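Local coordinates for protein poly(ADP-ribose) glycohydrolase (Thermomonospora curvata, PDB 3SIG) that hydrolyses poly(ADP-ribose), cutting the ribose-ribose linkages of the polymer, and holds ADP-ribose in its macrodomain-type pocket, at residues A[20-30]-A[156-167]; A[88-97]-A[169-177]. All coordinates share one frame; numbering follows the deposited sequence.

Contact 1 (A[20-30]-A[156-167]); sequences YTAPSGRVVPI and FRDDAGRLLEEP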
loop_
_atom_site.group_PDB
_atom_site.type_symbol
_atom_site.label_atom_id
_atom_site.label_comp_id
_atom_site.label_asym_id
_atom_site.label_seq_id
_atom_site.Cartn_x
_atom_site.Cartn_y
_atom_site.Cartn_z
ATOM N N TYR A 20 -0.632 14.661 -18.443
ATOM C CA TYR A 20 -2.004 15.019 -18.103
ATOM C C TYR A 20 -2.129 16.513 -17.991
ATOM O O TYR A 20 -1.137 17.224 -17.905
ATOM C CB TYR A 20 -2.417 14.342 -16.807
ATOM C CG TYR A 20 -1.719 14.826 -15.538
ATOM C CD1 TYR A 20 -2.166 15.942 -14.844
ATOM C CD2 TYR A 20 -0.639 14.137 -15.002
ATOM C CE1 TYR A 20 -1.522 16.372 -13.685
ATOM C CE2 TYR A 20 -0.007 14.558 -13.846
ATOM C CZ TYR A 20 -0.452 15.656 -13.173
ATOM O OH TYR A 20 0.206 16.050 -12.021
ATOM N N THR A 21 -3.365 17.002 -17.998
ATOM C CA THR A 21 -3.640 18.409 -17.859
ATOM C C THR A 21 -4.175 18.713 -16.461
ATOM O O THR A 21 -5.213 18.188 -16.045
ATOM C CB THR A 21 -4.627 18.852 -18.907
ATOM O OG1 THR A 21 -4.072 18.529 -20.180
ATOM C CG2 THR A 21 -4.860 20.335 -18.823
ATOM N N ALA A 22 -3.446 19.533 -15.719
ATOM C CA ALA A 22 -3.848 19.949 -14.394
ATOM C C ALA A 22 -4.948 21.002 -14.457
ATOM O O ALA A 22 -5.222 21.574 -15.513
ATOM C CB ALA A 22 -2.653 20.486 -13.615
ATOM N N PRO A 23 -5.592 21.283 -13.316
ATOM C CA PRO A 23 -6.720 22.209 -13.371
ATOM C C PRO A 23 -6.360 23.621 -13.817
ATOM O O PRO A 23 -7.219 24.298 -14.380
ATOM C CB PRO A 23 -7.239 22.192 -11.928
ATOM C CG PRO A 23 -6.920 20.868 -11.440
ATOM C CD PRO A 23 -5.579 20.527 -12.050
ATOM N N SER A 24 -5.127 24.054 -13.572
ATOM C CA SER A 24 -4.674 25.374 -14.027
ATOM C C SER A 24 -4.560 25.414 -15.526
ATOM O O SER A 24 -4.544 26.502 -16.107
ATOM C CB SER A 24 -3.287 25.688 -13.468
ATOM O OG SER A 24 -2.327 24.815 -14.044
ATOM N N GLY A 25 -4.482 24.262 -16.160
ATOM C CA GLY A 25 -4.189 24.165 -17.575
ATOM C C GLY A 25 -2.771 23.729 -17.857
ATOM O O GLY A 25 -2.468 23.372 -18.991
ATOM N N ARG A 26 -1.907 23.725 -16.846
ATOM C CA ARG A 26 -0.549 23.216 -16.989
ATOM C C ARG A 26 -0.600 21.773 -17.492
ATOM O O ARG A 26 -1.327 20.954 -16.957
ATOM C CB ARG A 26 0.161 23.273 -15.621
ATOM C CG ARG A 26 1.544 22.639 -15.558
ATOM C CD ARG A 26 2.159 22.687 -14.152
ATOM N NE ARG A 26 3.615 22.497 -14.218
ATOM C CZ ARG A 26 4.296 21.465 -13.710
ATOM N NH1 ARG A 26 3.683 20.488 -13.050
ATOM N NH2 ARG A 26 5.616 21.415 -13.849
ATOM N N VAL A 27 0.215 21.458 -18.496
ATOM C CA VAL A 27 0.353 20.096 -18.980
ATOM C C VAL A 27 1.591 19.479 -18.318
ATOM O O VAL A 27 2.720 19.942 -18.494
ATOM C CB VAL A 27 0.413 20.027 -20.527
ATOM C CG1 VAL A 27 0.537 18.602 -20.944
ATOM C CG2 VAL A 27 -0.852 20.651 -21.122
ATOM N N VAL A 28 1.346 18.461 -17.531
ATOM C CA VAL A 28 2.352 17.849 -16.696
ATOM C C VAL A 28 2.863 16.550 -17.329
ATOM O O VAL A 28 2.093 15.624 -17.561
ATOM C CB VAL A 28 1.755 17.517 -15.289
ATOM C CG1 VAL A 28 2.820 16.863 -14.423
ATOM C CG2 VAL A 28 1.214 18.773 -14.643
ATOM N N PRO A 29 4.182 16.457 -17.594
ATOM C CA PRO A 29 4.750 15.228 -18.156
ATOM C C PRO A 29 5.010 14.172 -17.084
ATOM O O PRO A 29 5.529 14.537 -16.043
ATOM C CB PRO A 29 6.072 15.727 -18.757
ATOM C CG PRO A 29 6.466 16.855 -17.896
ATOM C CD PRO A 29 5.199 17.506 -17.410
ATOM N N ILE A 30 4.658 12.926 -17.340
ATOM C CA ILE A 30 4.904 11.854 -16.367
ATOM C C ILE A 30 5.531 10.619 -16.989
ATOM O O ILE A 30 5.854 9.667 -16.267
ATOM C CB ILE A 30 3.642 11.402 -15.578
ATOM C CG1 ILE A 30 2.535 10.909 -16.489
ATOM C CG2 ILE A 30 3.162 12.497 -14.673
ATOM C CD1 ILE A 30 1.474 10.157 -15.727
ATOM N N PHE A 156 -0.452 11.693 -8.737
ATOM C CA PHE A 156 -0.912 12.876 -9.467
ATOM C C PHE A 156 -2.401 13.169 -9.295
ATOM O O PHE A 156 -2.935 13.991 -10.068
ATOM C CB PHE A 156 -0.514 12.793 -10.966
ATOM C CG PHE A 156 -0.865 11.479 -11.634
ATOM C CD1 PHE A 156 0.110 10.519 -11.844
ATOM C CD2 PHE A 156 -2.156 11.212 -12.067
ATOM C CE1 PHE A 156 -0.204 9.319 -12.452
ATOM C CE2 PHE A 156 -2.474 10.003 -12.662
ATOM C CZ PHE A 156 -1.499 9.056 -12.842
ATOM N N ARG A 157 -3.070 12.605 -8.279
ATOM C CA ARG A 157 -4.414 13.041 -7.904
ATOM C C ARG A 157 -4.507 13.241 -6.408
ATOM O O ARG A 157 -3.783 12.559 -5.643
ATOM C CB ARG A 157 -5.522 12.065 -8.321
ATOM C CG ARG A 157 -5.633 11.787 -9.785
ATOM C CD ARG A 157 -6.906 11.007 -10.096
ATOM N NE ARG A 157 -6.870 10.521 -11.454
ATOM C CZ ARG A 157 -7.416 11.162 -12.467
ATOM N NH1 ARG A 157 -8.055 12.294 -12.271
ATOM N NH2 ARG A 157 -7.319 10.662 -13.687
ATOM N N ASP A 158 -5.405 14.117 -5.969
ATOM C CA ASP A 158 -5.750 14.251 -4.558
ATOM C C ASP A 158 -6.890 13.298 -4.181
ATOM O O ASP A 158 -7.317 12.508 -4.996
ATOM C CB ASP A 158 -6.084 15.696 -4.216
ATOM C CG ASP A 158 -7.376 16.187 -4.852
ATOM O OD1 ASP A 158 -8.209 15.429 -5.393
ATOM O OD2 ASP A 158 -7.607 17.425 -4.778
ATOM N N ASP A 159 -7.396 13.428 -2.949
ATOM C CA ASP A 159 -8.391 12.485 -2.418
ATOM C C ASP A 159 -9.703 12.556 -3.220
ATOM O O ASP A 159 -10.438 11.565 -3.342
ATOM C CB ASP A 159 -8.677 12.771 -0.934
ATOM C CG ASP A 159 -7.525 12.397 -0.005
ATOM O OD1 ASP A 159 -6.684 11.528 -0.370
ATOM O OD2 ASP A 159 -7.487 12.988 1.109
ATOM N N ALA A 160 -9.975 13.714 -3.804
ATOM C CA ALA A 160 -11.214 13.910 -4.548
ATOM C C ALA A 160 -11.117 13.473 -6.010
ATOM O O ALA A 160 -12.119 13.502 -6.737
ATOM C CB ALA A 160 -11.631 15.367 -4.477
ATOM N N GLY A 161 -9.923 13.110 -6.461
ATOM C CA GLY A 161 -9.737 12.696 -7.831
ATOM C C GLY A 161 -9.238 13.818 -8.718
ATOM O O GLY A 161 -9.069 13.596 -9.907
ATOM N N ARG A 162 -8.994 15.001 -8.155
ATOM C CA ARG A 162 -8.468 16.140 -8.923
ATOM C C ARG A 162 -6.989 15.970 -9.242
ATOM O O ARG A 162 -6.198 15.570 -8.384
ATOM C CB ARG A 162 -8.658 17.428 -8.131
ATOM C CG ARG A 162 -10.101 17.910 -8.019
ATOM C CD ARG A 162 -10.515 18.702 -9.242
ATOM N NE ARG A 162 -9.747 19.942 -9.377
ATOM C CZ ARG A 162 -10.174 21.143 -8.992
ATOM N NH1 ARG A 162 -11.374 21.283 -8.444
ATOM N NH2 ARG A 162 -9.397 22.205 -9.155
ATOM N N LEU A 163 -6.619 16.249 -10.489
ATOM C CA LEU A 163 -5.243 16.124 -10.906
ATOM C C LEU A 163 -4.394 17.190 -10.220
ATOM O O LEU A 163 -4.860 18.309 -10.022
ATOM C CB LEU A 163 -5.122 16.203 -12.440
ATOM C CG LEU A 163 -5.699 14.979 -13.162
ATOM C CD1 LEU A 163 -6.035 15.299 -14.620
ATOM C CD2 LEU A 163 -4.749 13.799 -13.062
ATOM N N LEU A 164 -3.137 16.875 -9.911
ATOM C CA LEU A 164 -2.281 17.773 -9.146
ATOM C C LEU A 164 -1.467 18.674 -10.044
ATOM O O LEU A 164 -0.964 18.267 -11.098
ATOM C CB LEU A 164 -1.329 16.974 -8.249
ATOM C CG LEU A 164 -1.982 16.077 -7.198
ATOM C CD1 LEU A 164 -0.948 15.326 -6.381
ATOM C CD2 LEU A 164 -2.844 16.889 -6.256
ATOM N N GLU A 165 -1.289 19.900 -9.585
ATOM C CA GLU A 165 -0.402 20.842 -10.280
ATOM C C GLU A 165 1.034 20.346 -10.260
ATOM O O GLU A 165 1.774 20.473 -11.231
ATOM C CB GLU A 165 -0.459 22.216 -9.623
ATOM C CG GLU A 165 -1.814 22.889 -9.727
ATOM C CD GLU A 165 -2.230 23.176 -11.166
ATOM O OE1 GLU A 165 -1.338 23.438 -11.994
ATOM O OE2 GLU A 165 -3.445 23.113 -11.467
ATOM N N GLU A 166 1.400 19.689 -9.160
ATOM C CA GLU A 166 2.740 19.166 -8.988
ATOM C C GLU A 166 2.650 17.747 -8.434
ATOM O O GLU A 166 2.293 17.565 -7.289
ATOM C CB GLU A 166 3.512 20.052 -8.001
ATOM C CG GLU A 166 4.910 19.553 -7.652
ATOM C CD GLU A 166 5.884 19.687 -8.803
ATOM O OE1 GLU A 166 6.134 20.832 -9.241
ATOM O OE2 GLU A 166 6.393 18.646 -9.272
ATOM N N PRO A 167 2.959 16.778 -9.257
ATOM C CA PRO A 167 2.990 15.384 -8.792
ATOM C C PRO A 167 4.134 15.148 -7.809
ATOM O O PRO A 167 5.096 15.879 -7.768
ATOM C CB PRO A 167 3.208 14.594 -10.074
ATOM C CG PRO A 167 3.793 15.605 -11.048
ATOM C CD PRO A 167 3.291 16.907 -10.685
#
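Ala22 and Leu163 mark where the two backbones come nearest, their CA atoms 5.4 Å apart. Each segment folds back on itself: strands 20-21 and 27-29 are joined through a type I turn from Ala22 to Gly25, while the strands on either side of the type I turn from Asp158 to Gly161 belong to the main sheet. Side chains make the joining bonds, to backbone carbonyls, a backbone amide and each other. With CG lodged between its backbone N and carbonyl carbon (chi1 68°), the Tyr20 ring reaches across, and its OH donates to Leu164 O at 2.7 Å, an oxygen lying at the ring edge. Leu163 CD2 sits over one ring face, 4.2 Å from the centroid, a CH-pi contact; Val28 CB lies over the opposite face, toward the rim of the ring. Phe156 meets the ring obliquely, its CB 3.4 Å from Tyr20 CE2. A phenylalanine in place of Tyr20 would probably leave Leu164 O without its hydroxyl donor and the ring without the bond that ties it to the corner. Glu165 bends at chi2 (-63°) and turns its carboxylate onto the 22-25 turn: OE2 takes Ser24 N on its syn lone pair at 2.9 Å, and OE1 accepts from Ser24 OG at 2.7 Å. That hydroxyl also accepts from Arg26 N, an ST turn; the two bonds together restrain its rotation. Extended Arg26 adds a weak bond from NH1 to Glu165 O. Beyond, Val28 CG1 packs on Pro167 CG at 3.7 Å. The result is a two-stranded beta-hairpin, following helix 2-17, docked on the corner where strand 163-175 bends.

Contact 2 (A[88-97]-A[169-177]); sequences QVACLNFASA and RVAFLTSPA. With AR6 ([(2R,3S,4R,5R)-5-(6-aminopurin-9-yl)-3,4-dihydroxy-oxolan-2-yl]methyl [hydroxy-[[(2R,3S,4R,5S)-3,4,5-trihydroxyoxolan-2-yl]methoxy]phosphoryl] hydrogen phosphate), chain B.
Ala171 N to Val89 O begins a ladder of four backbone hydrogen bonds, followed by Cys91 N to Ala171 O, Leu173 N to Cys91 O and Asn93 N to Leu173 O, all 2.8 to 2.9 Å. Strands 90-94 and 169-175 run parallel, their axes at 35°. One side-chain bond continues the pairing: with CG anti to the backbone N (chi1 172°), Asn93 lies alongside Thr174, and its ND2 gives a nearly straight bond to Thr174 OG1 at 3.0 Å, in the amide plane; ND2 also donates to Glu112. Apolar contacts occupy both faces. Ala90 CB meets Leu173 CD1 at 4.0 Å on one, where helix 189-209 covers Leu173; on the other, Cys91 CB touches Phe172 CD1 at 3.8 Å, and Cys91 SG lies oblique to that ring. Past the ladder, Ala95 CB packs on Thr174 CG2 at 3.6 Å. A water sits at each end: one bridges Val89 N and Arg169 O, the other joins Ala95 O and Ala177 N to O1B of the bound ADP-ribose. Phe94 turns its ring edge to O5' of the ligand, and Ser96 CB lies 3.4 Å from O2D. Parallel inner strands of a mixed sheet leading into the ADP-ribose pocket are consistent with this family's macrodomain-type fold.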
loop_
_atom_site.group_PDB
_atom_site.type_symbol
_atom_site.label_atom_id
_atom_site.label_comp_id
_atom_site.label_asym_id
_atom_site.label_seq_id
_atom_site.Cartn_x
_atom_site.Cartn_y
_atom_site.Cartn_z
ATOM N N GLN A 88 12.444 9.784 0.000
ATOM C CA GLN A 88 11.229 9.175 -0.539
ATOM C C GLN A 88 10.485 8.300 0.487
ATOM O O GLN A 88 11.094 7.424 1.123
ATOM C CB GLN A 88 11.593 8.368 -1.752
ATOM C CG GLN A 88 10.411 7.908 -2.561
ATOM C CD GLN A 88 10.846 7.183 -3.824
ATOM O OE1 GLN A 88 10.808 5.957 -3.884
ATOM N NE2 GLN A 88 11.289 7.923 -4.816
ATOM N N VAL A 89 9.200 8.548 0.637
ATOM C CA VAL A 89 8.357 7.847 1.587
ATOM C C VAL A 89 7.919 6.523 0.963
ATOM O O VAL A 89 7.731 6.447 -0.263
ATOM C CB VAL A 89 7.116 8.724 1.882
ATOM C CG1 VAL A 89 6.089 8.025 2.765
ATOM C CG2 VAL A 89 7.549 10.045 2.506
ATOM N N ALA A 90 7.762 5.482 1.766
ATOM C CA ALA A 90 7.173 4.207 1.302
ATOM C C ALA A 90 5.805 4.019 1.907
ATOM O O ALA A 90 5.580 4.286 3.088
ATOM C CB ALA A 90 8.074 3.029 1.672
ATOM N N CYS A 91 4.873 3.521 1.099
ATOM C CA CYS A 91 3.496 3.274 1.474
ATOM C C CYS A 91 3.081 1.844 1.227
ATOM O O CYS A 91 3.375 1.297 0.163
ATOM C CB CYS A 91 2.593 4.152 0.588
ATOM S SG CYS A 91 2.833 5.920 0.682
ATOM N N LEU A 92 2.395 1.252 2.186
ATOM C CA LEU A 92 1.811 -0.071 2.015
ATOM C C LEU A 92 0.502 0.007 1.224
ATOM O O LEU A 92 -0.414 0.729 1.627
ATOM C CB LEU A 92 1.606 -0.716 3.403
ATOM C CG LEU A 92 0.901 -2.077 3.432
ATOM C CD1 LEU A 92 1.663 -3.120 2.653
ATOM C CD2 LEU A 92 0.715 -2.516 4.880
ATOM N N ASN A 93 0.472 -0.715 0.106
ATOM C CA ASN A 93 -0.718 -0.972 -0.684
ATOM C C ASN A 93 -1.412 -2.195 -0.133
ATOM O O ASN A 93 -0.795 -3.263 -0.036
ATOM C CB ASN A 93 -0.275 -1.205 -2.138
ATOM C CG ASN A 93 -1.405 -1.674 -3.040
ATOM O OD1 ASN A 93 -2.570 -1.479 -2.739
ATOM N ND2 ASN A 93 -1.053 -2.328 -4.159
ATOM N N PHE A 94 -2.684 -2.024 0.264
ATOM C CA PHE A 94 -3.470 -3.105 0.850
ATOM C C PHE A 94 -3.984 -3.940 -0.326
ATOM O O PHE A 94 -5.125 -3.818 -0.822
ATOM C CB PHE A 94 -4.641 -2.563 1.669
ATOM C CG PHE A 94 -4.264 -1.562 2.751
ATOM C CD1 PHE A 94 -2.976 -1.436 3.267
ATOM C CD2 PHE A 94 -5.266 -0.785 3.331
ATOM C CE1 PHE A 94 -2.693 -0.532 4.278
ATOM C CE2 PHE A 94 -4.983 0.136 4.339
ATOM C CZ PHE A 94 -3.700 0.270 4.806
ATOM N N ALA A 95 -3.103 -4.809 -0.803
ATOM C CA ALA A 95 -3.195 -5.349 -2.140
ATOM C C ALA A 95 -4.174 -6.473 -2.303
ATOM O O ALA A 95 -4.349 -7.306 -1.401
ATOM C CB ALA A 95 -1.843 -5.850 -2.516
ATOM N N SER A 96 -4.738 -6.554 -3.506
ATOM C CA SER A 96 -5.319 -7.765 -4.051
ATOM C C SER A 96 -4.187 -8.721 -4.384
ATOM O O SER A 96 -3.162 -8.361 -4.957
ATOM C CB SER A 96 -6.063 -7.442 -5.327
ATOM O OG SER A 96 -6.478 -8.659 -5.973
ATOM N N ALA A 97 -4.382 -9.996 -4.078
ATOM C CA ALA A 97 -3.450 -11.035 -4.498
ATOM C C ALA A 97 -3.605 -11.417 -5.963
ATOM O O ALA A 97 -2.720 -12.062 -6.531
ATOM C CB ALA A 97 -3.658 -12.268 -3.629
ATOM N N ARG A 169 6.434 11.748 -5.828
ATOM C CA ARG A 169 6.771 10.350 -5.945
ATOM C C ARG A 169 6.902 9.653 -4.610
ATOM O O ARG A 169 7.470 10.206 -3.676
ATOM C CB ARG A 169 8.064 10.174 -6.723
ATOM C CG ARG A 169 7.928 10.556 -8.204
ATOM C CD ARG A 169 9.141 10.131 -9.056
ATOM N NE ARG A 169 10.257 11.001 -8.747
ATOM C CZ ARG A 169 11.467 10.878 -9.292
ATOM N NH1 ARG A 169 11.711 9.909 -10.159
ATOM N NH2 ARG A 169 12.438 11.724 -8.961
ATOM N N VAL A 170 6.366 8.440 -4.533
ATOM C CA VAL A 170 6.517 7.565 -3.367
ATOM C C VAL A 170 6.864 6.188 -3.823
ATOM O O VAL A 170 6.561 5.806 -4.968
ATOM C CB VAL A 170 5.213 7.494 -2.549
ATOM C CG1 VAL A 170 4.707 8.905 -2.202
ATOM C CG2 VAL A 170 4.113 6.771 -3.296
ATOM N N ALA A 171 7.410 5.379 -2.936
ATOM C CA ALA A 171 7.546 3.948 -3.190
ATOM C C ALA A 171 6.318 3.248 -2.647
ATOM O O ALA A 171 5.769 3.614 -1.591
ATOM C CB ALA A 171 8.784 3.399 -2.543
ATOM N N PHE A 172 5.898 2.202 -3.346
ATOM C CA PHE A 172 4.840 1.323 -2.850
ATOM C C PHE A 172 5.371 -0.051 -2.520
ATOM O O PHE A 172 6.283 -0.574 -3.203
ATOM C CB PHE A 172 3.669 1.217 -3.825
ATOM C CG PHE A 172 2.823 2.468 -3.902
ATOM C CD1 PHE A 172 1.928 2.790 -2.898
ATOM C CD2 PHE A 172 2.962 3.359 -4.956
ATOM C CE1 PHE A 172 1.170 3.951 -2.962
ATOM C CE2 PHE A 172 2.177 4.519 -5.041
ATOM C CZ PHE A 172 1.292 4.806 -4.037
ATOM N N LEU A 173 4.764 -0.632 -1.488
ATOM C CA LEU A 173 4.997 -2.004 -1.070
ATOM C C LEU A 173 3.672 -2.709 -1.217
ATOM O O LEU A 173 2.719 -2.352 -0.516
ATOM C CB LEU A 173 5.442 -2.029 0.393
ATOM C CG LEU A 173 6.607 -1.086 0.745
ATOM C CD1 LEU A 173 6.695 -0.729 2.193
ATOM C CD2 LEU A 173 7.867 -1.711 0.305
ATOM N N THR A 174 3.626 -3.708 -2.109
ATOM C CA THR A 174 2.387 -4.398 -2.443
ATOM C C THR A 174 2.438 -5.800 -1.881
ATOM O O THR A 174 3.217 -6.635 -2.343
ATOM C CB THR A 174 2.183 -4.368 -3.983
ATOM O OG1 THR A 174 1.840 -3.032 -4.342
ATOM C CG2 THR A 174 1.096 -5.261 -4.504
ATOM N N SER A 175 1.624 -6.021 -0.851
ATOM C CA SER A 175 1.577 -7.278 -0.135
ATOM C C SER A 175 0.138 -7.486 0.299
ATOM O O SER A 175 -0.420 -6.624 0.967
ATOM C CB SER A 175 2.463 -7.170 1.115
ATOM O OG SER A 175 2.281 -8.258 2.023
ATOM N N PRO A 176 -0.489 -8.623 -0.073
ATOM C CA PRO A 176 -1.878 -8.833 0.348
ATOM C C PRO A 176 -1.950 -9.406 1.744
ATOM O O PRO A 176 -1.260 -10.365 2.086
ATOM C CB PRO A 176 -2.374 -9.880 -0.656
ATOM C CG PRO A 176 -1.145 -10.686 -0.948
ATOM C CD PRO A 176 0.014 -9.731 -0.893
ATOM N N ALA A 177 -2.792 -8.819 2.575
ATOM C CA ALA A 177 -3.096 -9.411 3.873
ATOM C C ALA A 177 -3.858 -10.709 3.604
ATOM O O ALA A 177 -4.519 -10.850 2.568
ATOM C CB ALA A 177 -3.941 -8.467 4.725
HETATM N N1 AR6 B . -6.458 5.353 3.131
HETATM C C2 AR6 B . -6.301 4.885 4.365
HETATM N N3 AR6 B . -7.089 3.952 4.972
HETATM C C4 AR6 B . -8.085 3.491 4.181
HETATM C C5 AR6 B . -8.293 3.959 2.836
HETATM C C6 AR6 B . -7.416 4.902 2.370
HETATM N N6 AR6 B . -7.578 5.415 1.081
HETATM N N7 AR6 B . -9.420 3.219 2.330
HETATM C C8 AR6 B . -9.826 2.457 3.290
HETATM N N9 AR6 B . -9.091 2.555 4.434
HETATM P PA AR6 B . -9.157 -2.070 2.397
HETATM P PB AR6 B . -8.039 -4.814 2.702
HETATM C "C1'" AR6 B . -9.177 1.869 5.721
HETATM O O1A AR6 B . -10.512 -2.623 2.660
HETATM O O1B AR6 B . -6.571 -5.174 2.815
HETATM C C1D AR6 B . -9.209 -4.048 -2.473
HETATM O O1D AR6 B . -10.250 -4.305 -3.374
HETATM C "C2'" AR6 B . -10.565 1.370 6.062
HETATM O "O2'" AR6 B . -10.778 1.461 7.443
HETATM O O2A AR6 B . -8.943 -1.294 1.123
HETATM O O2B AR6 B . -8.947 -5.185 3.825
HETATM C C2D AR6 B . -8.021 -4.793 -2.939
HETATM O O2D AR6 B . -7.693 -4.689 -4.281
HETATM C "C3'" AR6 B . -10.493 -0.055 5.650
HETATM O "O3'" AR6 B . -11.339 -0.870 6.394
HETATM O O3A AR6 B . -8.077 -3.230 2.525
HETATM C C3D AR6 B . -8.087 -6.085 -2.243
HETATM O O3D AR6 B . -8.841 -6.899 -3.102
HETATM C "C4'" AR6 B . -9.057 -0.441 5.853
HETATM O "O4'" AR6 B . -8.319 0.759 5.798
HETATM C C4D AR6 B . -8.799 -5.740 -0.983
HETATM O O4D AR6 B . -9.560 -4.562 -1.205
HETATM C "C5'" AR6 B . -8.498 -1.463 4.872
HETATM O "O5'" AR6 B . -8.692 -1.028 3.535
HETATM C C5D AR6 B . -7.870 -5.551 0.216
HETATM O O5D AR6 B . -8.670 -5.383 1.371
HETATM O O HOH W 1 8.043 10.542 -1.069
HETATM O O HOH W 2 -4.367 -6.497 1.626
#

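Strand 163-175 serves both contacts: its start and the corner after it receive the hairpin of contact 1, and its later part pairs with strand 90-94 in contact 2. The centres lie 22 Å apart. Contact 2 is the core one, about 3 Å from the centre of the chain, held by a regular backbone ladder and largely apolar faces, and it continues into the ligand pocket. Contact 1 sits at the periphery, about 21 Å from that centre, partly buried, with no beta ladder between its segments; tyrosine and serine hydroxyls, a backbone amide, a glutamate carboxylate and, weakly, an arginine do the bonding there. Inner sheet pairing thus contrasts with side-chain docking at the surface.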